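Long-range contacts in hypothetical protein (Parabacteroides merdae, PDB 4OO3), which is of unknown function but is probably an NAD(P)-dependent oxidoreductase with a Rossmann-fold nucleotide-binding domain: residues R202-L207 with T264-Y269; Y206-Q211 with P270-K275; T253-E258 with D280-Y285. One frame throughout, in Å; residues are numbered along the deposited sequence.

Contact 1 of 3, residues R202-L207 with T264-Y269; sequences RPVWYL and TGTDAY
The C-terminal end of helix 257-264, where the chain turns off through Gly-265, packs against the loop and short 3-10 turn of residues 202-207 in the C-terminal domain of this putative oxidoreductase. Thr-264 and Val-204 carry most of the contact. The backbone of Thr-264 meets Arg-202 directly, its CA lying 3.4 Å from Arg-202 O in a CA-H...O contact with an angle of 149° at the hydrogen. A water links the same two residues, donating to Arg-202 O and to Thr-264 O, at 2.8 Å from each. No direct hydrogen bond joins the two segments; the water bridges them.

The side chain of Thr-264 forms an ST turn just where helix 257-264 ends. Its OG1 stands between the backbone N and the carbonyl carbon (chi1 74°), where it accepts from Thr-266 N at 3.0 Å, with a bent N-H...O angle of 135°; OG1 is also hydrogen-bonded to Phe-260 O, one turn back in the helix. The methyl CG2 is left to face the other segment, where it meets Leu-207 CD1 at 4.1 Å. Leu-207 is buried and also packs on Leu-282 and Val-284 of strand 282-294.

Further along, Val-204 and Thr-266 cross at about a right angle. The CG1 branch of the valine does the touching, meeting CB and the hydroxyl of the threonine; its modelled distance of 3.0 Å from Thr-266 OG1 is too short to be taken at face value, and the exact fit here is doubtful. Next to Val-204, the 3-10 turn is tied to the N-terminal part of the chain by Trp-205, whose NE1 is hydrogen-bonded to Asp-48 OD2.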
loop_
_atom_site.group_PDB
_atom_site.type_symbol
_atom_site.label_atom_id
_atom_site.label_comp_id
_atom_site.label_asym_id
_atom_site.label_seq_id
_atom_site.Cartn_x
_atom_site.Cartn_y
_atom_site.Cartn_z
ATOM N N ARG A 202 -1.811 3.956 17.827
ATOM C CA ARG A 202 -2.066 4.795 16.655
ATOM C C ARG A 202 -2.394 6.225 17.079
ATOM O O ARG A 202 -2.961 6.432 18.137
ATOM C CB ARG A 202 -3.225 4.224 15.839
ATOM C CG ARG A 202 -2.936 2.853 15.260
ATOM C CD ARG A 202 -4.130 2.303 14.508
ATOM N NE ARG A 202 -3.871 0.946 14.030
ATOM C CZ ARG A 202 -3.131 0.648 12.964
ATOM N NH1 ARG A 202 -2.559 1.602 12.242
ATOM N NH2 ARG A 202 -2.959 -0.619 12.616
ATOM N N PRO A 203 -2.048 7.217 16.244
ATOM C CA PRO A 203 -2.436 8.589 16.555
ATOM C C PRO A 203 -3.951 8.732 16.669
ATOM O O PRO A 203 -4.687 7.981 16.029
ATOM C CB PRO A 203 -1.910 9.391 15.358
ATOM C CG PRO A 203 -1.676 8.398 14.279
ATOM C CD PRO A 203 -1.314 7.126 14.970
ATOM N N VAL A 204 -4.406 9.679 17.487
ATOM C CA VAL A 204 -5.840 9.918 17.667
ATOM C C VAL A 204 -6.571 10.161 16.356
ATOM O O VAL A 204 -7.696 9.697 16.187
ATOM C CB VAL A 204 -6.145 11.100 18.620
ATOM C CG1 VAL A 204 -6.078 10.636 20.065
ATOM C CG2 VAL A 204 -5.217 12.289 18.377
ATOM N N TRP A 205 -5.924 10.864 15.428
ATOM C CA TRP A 205 -6.563 11.237 14.159
ATOM C C TRP A 205 -6.661 10.081 13.172
ATOM O O TRP A 205 -7.309 10.225 12.127
ATOM C CB TRP A 205 -5.865 12.437 13.494
ATOM C CG TRP A 205 -4.383 12.328 13.457
ATOM C CD1 TRP A 205 -3.500 12.902 14.328
ATOM C CD2 TRP A 205 -3.597 11.589 12.517
ATOM N NE1 TRP A 205 -2.220 12.568 13.987
ATOM C CE2 TRP A 205 -2.247 11.765 12.876
ATOM C CE3 TRP A 205 -3.900 10.800 11.400
ATOM C CZ2 TRP A 205 -1.203 11.181 12.163
ATOM C CZ3 TRP A 205 -2.857 10.220 10.689
ATOM C CH2 TRP A 205 -1.530 10.411 11.077
ATOM N N TYR A 206 -6.021 8.949 13.480
ATOM C CA TYR A 206 -6.134 7.761 12.638
ATOM C C TYR A 206 -7.593 7.322 12.508
ATOM O O TYR A 206 -8.006 6.821 11.471
ATOM C CB TYR A 206 -5.290 6.603 13.185
ATOM C CG TYR A 206 -5.317 5.379 12.286
ATOM C CD1 TYR A 206 -4.432 5.257 11.219
ATOM C CD2 TYR A 206 -6.237 4.353 12.492
ATOM C CE1 TYR A 206 -4.455 4.148 10.383
ATOM C CE2 TYR A 206 -6.267 3.237 11.662
ATOM C CZ TYR A 206 -5.374 3.142 10.610
ATOM O OH TYR A 206 -5.397 2.046 9.778
ATOM N N LEU A 207 -8.365 7.516 13.566
ATOM C CA LEU A 207 -9.765 7.119 13.582
ATOM C C LEU A 207 -10.704 8.224 13.073
ATOM O O LEU A 207 -11.925 8.040 13.040
ATOM C CB LEU A 207 -10.138 6.675 14.997
ATOM C CG LEU A 207 -9.345 5.454 15.481
ATOM C CD1 LEU A 207 -9.639 5.160 16.942
ATOM C CD2 LEU A 207 -9.665 4.229 14.643
ATOM N N THR A 264 -5.235 4.147 21.146
ATOM C CA THR A 264 -4.643 5.490 20.977
ATOM C C THR A 264 -3.809 5.966 22.159
ATOM O O THR A 264 -2.852 6.700 21.969
ATOM C CB THR A 264 -5.705 6.580 20.697
ATOM O OG1 THR A 264 -6.434 6.879 21.900
ATOM C CG2 THR A 264 -6.661 6.145 19.574
ATOM N N GLY A 265 -4.183 5.571 23.374
ATOM C CA GLY A 265 -3.558 6.097 24.587
ATOM C C GLY A 265 -4.335 7.273 25.153
ATOM O O GLY A 265 -4.317 7.507 26.356
ATOM N N THR A 266 -5.027 8.009 24.285
ATOM C CA THR A 266 -5.813 9.172 24.685
ATOM C C THR A 266 -7.130 8.757 25.321
ATOM O O THR A 266 -7.679 7.702 25.010
ATOM C CB THR A 266 -6.124 10.062 23.464
ATOM O OG1 THR A 266 -4.906 10.375 22.787
ATOM C CG2 THR A 266 -6.811 11.364 23.872
ATOM N N ASP A 267 -7.638 9.616 26.199
ATOM C CA ASP A 267 -8.923 9.408 26.851
ATOM C C ASP A 267 -10.072 9.696 25.873
ATOM O O ASP A 267 -9.995 10.614 25.052
ATOM C CB ASP A 267 -9.029 10.304 28.094
ATOM C CG ASP A 267 -9.528 9.559 29.317
ATOM O OD1 ASP A 267 -9.247 8.342 29.451
ATOM O OD2 ASP A 267 -10.191 10.202 30.158
ATOM N N ALA A 268 -11.134 8.900 25.967
ATOM C CA ALA A 268 -12.242 8.954 25.009
ATOM C C ALA A 268 -13.182 10.133 25.302
ATOM O O ALA A 268 -13.771 10.163 26.383
ATOM C CB ALA A 268 -13.024 7.650 25.061
ATOM N N TYR A 269 -13.366 11.090 24.383
ATOM C CA TYR A 269 -12.778 11.130 23.040
ATOM C C TYR A 269 -12.252 12.537 22.760
ATOM O O TYR A 269 -12.726 13.496 23.359
ATOM C CB TYR A 269 -13.843 10.803 21.986
ATOM C CG TYR A 269 -14.432 9.417 22.087
ATOM C CD1 TYR A 269 -13.750 8.318 21.587
ATOM C CD2 TYR A 269 -15.677 9.207 22.666
ATOM C CE1 TYR A 269 -14.283 7.043 21.666
ATOM C CE2 TYR A 269 -16.221 7.934 22.754
ATOM C CZ TYR A 269 -15.520 6.852 22.254
ATOM O OH TYR A 269 -16.041 5.578 22.333
HETATM O O HOH W 1 -1.668 8.198 19.890
#

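Contact 2 of 3, residues Y206-Q211 with P270-K275; sequences YLDVNQ and PDFLKK
Asp-208 is the N-cap of the short, weakly bonded helix 209-212, and its carboxylate joins that capping bond to a salt bridge with Lys-275 of the facing segment 270-275. OD1 accepts twice. Asn-210 N reaches it at 3.1 Å, the bond that caps the helix, while Lys-275 NZ arrives at 2.9 Å. Both donors stand well out of the carboxylate plane, on opposite faces of it, so the oxygen is gripped from above and below. The ammonium, which has a further hydrogen bond to a residue adjoining the segments, would be expected to stabilise the negative charge of this buried aspartate.

OD2 has a different kind of partner. Gln-211 NE2 donates to it at 2.9 Å along a nearly straight line (171°), meeting the oxygen on its anti side, with OD2 lying in the plane of the Gln-211 amide. The other end of the same amide is satisfied as well, because Gln-211 OE1 is hydrogen-bonded to Asn-97 ND2. The amide is therefore fixed at both ends, and the carboxylate's rotation is restrained through both oxygens.

Apolar groups fill in around this polar centre. Phe-272 comes obliquely against the acid: Asp-208 CB lies in the plane of the ring at its edge, and CD1 is 3.4 Å from Asp-208 OD2. The Gln-211 amide stands steeply to the ring, its plane turned 70° from it. Leu-273 sends CD2 to within 3.6 Å of Asp-208 CB and also packs on Phe-260 of helix 257-264. The chain of Lys-275 bends at its last torsion (chi4 53°), which sets NZ toward Asp-208 OD1. One carbon back, Lys-275 CE lies 3.3 Å from Asn-210 OD1.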
loop_
_atom_site.group_PDB
_atom_site.type_symbol
_atom_site.label_atom_id
_atom_site.label_comp_id
_atom_site.label_asym_id
_atom_site.label_seq_id
_atom_site.Cartn_x
_atom_site.Cartn_y
_atom_site.Cartn_z
ATOM N N TYR A 206 -6.021 8.949 13.480
ATOM C CA TYR A 206 -6.134 7.761 12.638
ATOM C C TYR A 206 -7.593 7.322 12.508
ATOM O O TYR A 206 -8.006 6.821 11.471
ATOM C CB TYR A 206 -5.290 6.603 13.185
ATOM C CG TYR A 206 -5.317 5.379 12.286
ATOM C CD1 TYR A 206 -4.432 5.257 11.219
ATOM C CD2 TYR A 206 -6.237 4.353 12.492
ATOM C CE1 TYR A 206 -4.455 4.148 10.383
ATOM C CE2 TYR A 206 -6.267 3.237 11.662
ATOM C CZ TYR A 206 -5.374 3.142 10.610
ATOM O OH TYR A 206 -5.397 2.046 9.778
ATOM N N LEU A 207 -8.365 7.516 13.566
ATOM C CA LEU A 207 -9.765 7.119 13.582
ATOM C C LEU A 207 -10.704 8.224 13.073
ATOM O O LEU A 207 -11.925 8.040 13.040
ATOM C CB LEU A 207 -10.138 6.675 14.997
ATOM C CG LEU A 207 -9.345 5.454 15.481
ATOM C CD1 LEU A 207 -9.639 5.160 16.942
ATOM C CD2 LEU A 207 -9.665 4.229 14.643
ATOM N N ASP A 208 -10.131 9.365 12.685
ATOM C CA ASP A 208 -10.870 10.434 12.012
ATOM C C ASP A 208 -10.689 10.257 10.506
ATOM O O ASP A 208 -9.609 10.519 9.962
ATOM C CB ASP A 208 -10.351 11.804 12.460
ATOM C CG ASP A 208 -11.139 12.974 11.864
ATOM O OD1 ASP A 208 -12.114 12.762 11.105
ATOM O OD2 ASP A 208 -10.768 14.126 12.165
ATOM N N VAL A 209 -11.749 9.816 9.834
ATOM C CA VAL A 209 -11.689 9.535 8.394
ATOM C C VAL A 209 -11.429 10.777 7.537
ATOM O O VAL A 209 -11.088 10.646 6.365
ATOM C CB VAL A 209 -12.961 8.811 7.875
ATOM C CG1 VAL A 209 -13.132 7.463 8.571
ATOM C CG2 VAL A 209 -14.216 9.674 8.020
ATOM N N ASN A 210 -11.588 11.971 8.110
ATOM C CA ASN A 210 -11.223 13.204 7.408
ATOM C C ASN A 210 -9.708 13.410 7.339
ATOM O O ASN A 210 -9.205 14.133 6.488
ATOM C CB ASN A 210 -11.867 14.421 8.075
ATOM C CG ASN A 210 -13.384 14.429 7.959
ATOM O OD1 ASN A 210 -14.082 14.765 8.910
ATOM N ND2 ASN A 210 -13.897 14.071 6.794
ATOM N N GLN A 211 -8.982 12.778 8.248
ATOM C CA GLN A 211 -7.548 12.951 8.319
ATOM C C GLN A 211 -6.790 11.713 7.857
ATOM O O GLN A 211 -5.747 11.822 7.204
ATOM C CB GLN A 211 -7.173 13.310 9.744
ATOM C CG GLN A 211 -7.861 14.574 10.231
ATOM C CD GLN A 211 -7.273 15.075 11.527
ATOM O OE1 GLN A 211 -6.127 15.518 11.558
ATOM N NE2 GLN A 211 -8.043 14.998 12.607
ATOM N N PRO A 270 -11.277 12.675 21.842
ATOM C CA PRO A 270 -10.889 14.010 21.401
ATOM C C PRO A 270 -12.049 14.784 20.805
ATOM O O PRO A 270 -13.013 14.194 20.321
ATOM C CB PRO A 270 -9.840 13.736 20.324
ATOM C CG PRO A 270 -9.226 12.450 20.737
ATOM C CD PRO A 270 -10.338 11.651 21.357
ATOM N N ASP A 271 -11.929 16.101 20.838
ATOM C CA ASP A 271 -12.998 16.999 20.443
ATOM C C ASP A 271 -13.408 16.827 18.981
ATOM O O ASP A 271 -14.596 16.844 18.651
ATOM C CB ASP A 271 -12.539 18.432 20.674
ATOM C CG ASP A 271 -13.675 19.401 20.676
ATOM O OD1 ASP A 271 -14.598 19.228 21.502
ATOM O OD2 ASP A 271 -13.638 20.342 19.858
ATOM N N PHE A 272 -12.412 16.654 18.118
ATOM C CA PHE A 272 -12.627 16.548 16.676
ATOM C C PHE A 272 -13.238 15.218 16.214
ATOM O O PHE A 272 -13.524 15.058 15.029
ATOM C CB PHE A 272 -11.309 16.796 15.927
ATOM C CG PHE A 272 -10.244 15.769 16.202
ATOM C CD1 PHE A 272 -10.147 14.624 15.420
ATOM C CD2 PHE A 272 -9.332 15.951 17.237
ATOM C CE1 PHE A 272 -9.171 13.677 15.672
ATOM C CE2 PHE A 272 -8.352 15.005 17.492
ATOM C CZ PHE A 272 -8.272 13.866 16.708
ATOM N N LEU A 273 -13.423 14.273 17.135
ATOM C CA LEU A 273 -14.036 12.979 16.823
ATOM C C LEU A 273 -15.506 12.890 17.233
ATOM O O LEU A 273 -16.185 11.935 16.872
ATOM C CB LEU A 273 -13.256 11.846 17.500
ATOM C CG LEU A 273 -11.938 11.422 16.847
ATOM C CD1 LEU A 273 -11.263 10.355 17.693
ATOM C CD2 LEU A 273 -12.152 10.912 15.428
ATOM N N LYS A 274 -15.992 13.889 17.968
ATOM C CA LYS A 274 -17.342 13.855 18.533
ATOM C C LYS A 274 -18.448 13.819 17.483
ATOM O O LYS A 274 -19.548 13.346 17.763
ATOM C CB LYS A 274 -17.567 15.027 19.502
ATOM C CG LYS A 274 -16.977 14.788 20.889
ATOM C CD LYS A 274 -17.922 15.224 22.000
ATOM C CE LYS A 274 -17.712 14.418 23.276
ATOM N NZ LYS A 274 -16.327 14.535 23.814
ATOM N N LYS A 275 -18.158 14.314 16.283
ATOM C CA LYS A 275 -19.073 14.153 15.146
ATOM C C LYS A 275 -19.382 12.679 14.831
ATOM O O LYS A 275 -20.451 12.372 14.313
ATOM C CB LYS A 275 -18.508 14.834 13.896
ATOM C CG LYS A 275 -17.180 14.267 13.402
ATOM C CD LYS A 275 -16.624 15.088 12.252
ATOM C CE LYS A 275 -15.155 14.789 12.016
ATOM N NZ LYS A 275 -14.857 13.335 11.845
#

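Contact 3 of 3, residues T253-E258 with D280-Y285; sequences TSISPE and DTLKVY
Ile-255 and Leu-282 face each other through a hydrogen-bonded pair: Ile-255 N donates to Leu-282 O at 2.7 Å, and Leu-282 N returns the bond to Ile-255 O at 2.9 Å, each donor lying in the carbonyl plane. The Thr-253/Val-284 pair repeats the pattern at the other end of the bridge, with Thr-253 N to Val-284 O at 2.9 Å and a longer but straight return bond (171°), its donor tilted from the carbonyl plane. Between them Ser-254 opposes Lys-283 in a non-hydrogen-bonded pair, and Ser-254 OG rests on the lysine chain, 3.4 Å from Lys-283 CD.

These pairs are the antiparallel edge of the large mixed sheet of the C-terminal domain, where 243-255 is the outermost strand beside 282-294. On one face Ile-255 CG1 packs 4.3 Å from Val-284 CG2. Lys-283 and Ser-254 lie on the other.

Past the strand Ser-256 N-caps helix 257-264, its OG accepting from Glu-259 N. Pro-257 opens that helix and sets its CG over Asp-280, 3.5 Å from Asp-280 OD2, the two side chains crossing at about a right angle.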
loop_
_atom_site.group_PDB
_atom_site.type_symbol
_atom_site.label_atom_id
_atom_site.label_comp_id
_atom_site.label_asym_id
_atom_site.label_seq_id
_atom_site.Cartn_x
_atom_site.Cartn_y
_atom_site.Cartn_z
ATOM N N THR A 253 -16.990 0.597 11.821
ATOM C CA THR A 253 -16.585 -0.281 12.900
ATOM C C THR A 253 -16.803 0.505 14.189
ATOM O O THR A 253 -16.345 1.642 14.310
ATOM C CB THR A 253 -15.110 -0.706 12.761
ATOM O OG1 THR A 253 -14.936 -1.432 11.537
ATOM C CG2 THR A 253 -14.676 -1.582 13.929
ATOM N N SER A 254 -17.527 -0.086 15.133
ATOM C CA SER A 254 -17.796 0.565 16.413
ATOM C C SER A 254 -16.594 0.426 17.318
ATOM O O SER A 254 -15.987 -0.638 17.377
ATOM C CB SER A 254 -19.012 -0.055 17.098
ATOM O OG SER A 254 -20.192 0.274 16.394
ATOM N N ILE A 255 -16.246 1.507 18.010
ATOM C CA ILE A 255 -15.178 1.467 19.000
ATOM C C ILE A 255 -15.721 1.958 20.339
ATOM O O ILE A 255 -16.295 3.049 20.419
ATOM C CB ILE A 255 -13.969 2.341 18.600
ATOM C CG1 ILE A 255 -13.601 2.159 17.123
ATOM C CG2 ILE A 255 -12.775 2.021 19.487
ATOM C CD1 ILE A 255 -12.976 0.820 16.799
ATOM N N SER A 256 -15.536 1.155 21.384
ATOM C CA SER A 256 -15.920 1.551 22.735
ATOM C C SER A 256 -14.883 2.530 23.298
ATOM O O SER A 256 -13.764 2.606 22.790
ATOM C CB SER A 256 -16.038 0.320 23.636
ATOM O OG SER A 256 -14.759 -0.138 24.041
ATOM N N PRO A 257 -15.246 3.275 24.355
ATOM C CA PRO A 257 -14.293 4.195 24.991
ATOM C C PRO A 257 -13.007 3.510 25.463
ATOM O O PRO A 257 -11.929 4.110 25.433
ATOM C CB PRO A 257 -15.069 4.730 26.205
ATOM C CG PRO A 257 -16.501 4.513 25.880
ATOM C CD PRO A 257 -16.559 3.289 25.024
ATOM N N GLU A 258 -13.135 2.263 25.896
ATOM C CA GLU A 258 -12.014 1.502 26.418
ATOM C C GLU A 258 -11.096 1.111 25.275
ATOM O O GLU A 258 -9.878 1.275 25.360
ATOM C CB GLU A 258 -12.509 0.251 27.154
ATOM C CG GLU A 258 -13.327 0.544 28.412
ATOM C CD GLU A 258 -14.786 0.891 28.130
ATOM O OE1 GLU A 258 -15.485 0.093 27.468
ATOM O OE2 GLU A 258 -15.244 1.960 28.582
ATOM N N ASP A 280 -21.630 7.224 23.448
ATOM C CA ASP A 280 -20.291 6.918 23.942
ATOM C C ASP A 280 -19.562 5.915 23.019
ATOM O O ASP A 280 -18.505 5.390 23.377
ATOM C CB ASP A 280 -20.381 6.380 25.384
ATOM C CG ASP A 280 -19.268 6.893 26.292
ATOM O OD1 ASP A 280 -18.599 7.898 25.952
ATOM O OD2 ASP A 280 -19.077 6.289 27.368
ATOM N N THR A 281 -20.117 5.680 21.826
ATOM C CA THR A 281 -19.597 4.698 20.876
ATOM C C THR A 281 -19.078 5.399 19.622
ATOM O O THR A 281 -19.838 6.073 18.926
ATOM C CB THR A 281 -20.700 3.710 20.455
ATOM O OG1 THR A 281 -21.285 3.125 21.622
ATOM C CG2 THR A 281 -20.141 2.606 19.552
ATOM N N LEU A 282 -17.790 5.237 19.333
ATOM C CA LEU A 282 -17.188 5.853 18.150
ATOM C C LEU A 282 -17.433 4.970 16.928
ATOM O O LEU A 282 -17.157 3.774 16.964
ATOM C CB LEU A 282 -15.690 6.067 18.370
ATOM C CG LEU A 282 -14.854 6.542 17.181
ATOM C CD1 LEU A 282 -15.303 7.918 16.732
ATOM C CD2 LEU A 282 -13.384 6.553 17.551
ATOM N N LYS A 283 -17.957 5.573 15.859
ATOM C CA LYS A 283 -18.271 4.874 14.611
ATOM C C LYS A 283 -17.363 5.382 13.501
ATOM O O LYS A 283 -17.496 6.527 13.062
ATOM C CB LYS A 283 -19.721 5.128 14.205
ATOM C CG LYS A 283 -20.741 4.742 15.252
ATOM C CD LYS A 283 -21.107 3.273 15.173
ATOM C CE LYS A 283 -22.274 2.959 16.095
ATOM N NZ LYS A 283 -23.202 1.983 15.468
ATOM N N VAL A 284 -16.453 4.527 13.041
ATOM C CA VAL A 284 -15.425 4.917 12.082
ATOM C C VAL A 284 -15.713 4.232 10.764
ATOM O O VAL A 284 -15.863 3.010 10.737
ATOM C CB VAL A 284 -14.031 4.483 12.575
ATOM C CG1 VAL A 284 -12.939 4.871 11.580
ATOM C CG2 VAL A 284 -13.752 5.089 13.937
ATOM N N TYR A 285 -15.784 5.010 9.681
ATOM C CA TYR A 285 -15.983 4.465 8.330
ATOM C C TYR A 285 -14.673 3.945 7.743
ATOM O O TYR A 285 -14.204 4.421 6.707
ATOM C CB TYR A 285 -16.616 5.506 7.398
ATOM C CG TYR A 285 -18.124 5.603 7.487
ATOM C CD1 TYR A 285 -18.739 6.473 8.392
ATOM C CD2 TYR A 285 -18.939 4.833 6.658
ATOM C CE1 TYR A 285 -20.118 6.570 8.469
ATOM C CE2 TYR A 285 -20.321 4.922 6.727
ATOM C CZ TYR A 285 -20.903 5.791 7.634
ATOM O OH TYR A 285 -22.269 5.881 7.709
#

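How the contacts relate
Contacts 1 and 2 begin from the same loop, sharing Tyr-206 and Leu-207, and their centres lie about 9 Å apart. Phe-272 and Pro-270 of contact 2 flank Val-204 of contact 1: Val-204 CG2 is 3.8 Å from Phe-272 CZ, and Val-204 CG1 is 3.7 Å from Pro-270 CG. Contact 3, centred about 11 Å from each of the others, is the sheet edge on which Leu-207 packs. Val-209 CG1 of contact 2 approaches Val-284 CG1 at 4.0 Å, whereas Tyr-269 of contact 1 reaches contact 3 through its hydroxyl, Tyr-269 OH being hydrogen-bonded to Asp-280 O at 2.7 Å and weakly to Ile-255 O. All three sit on one side of the chain's centre.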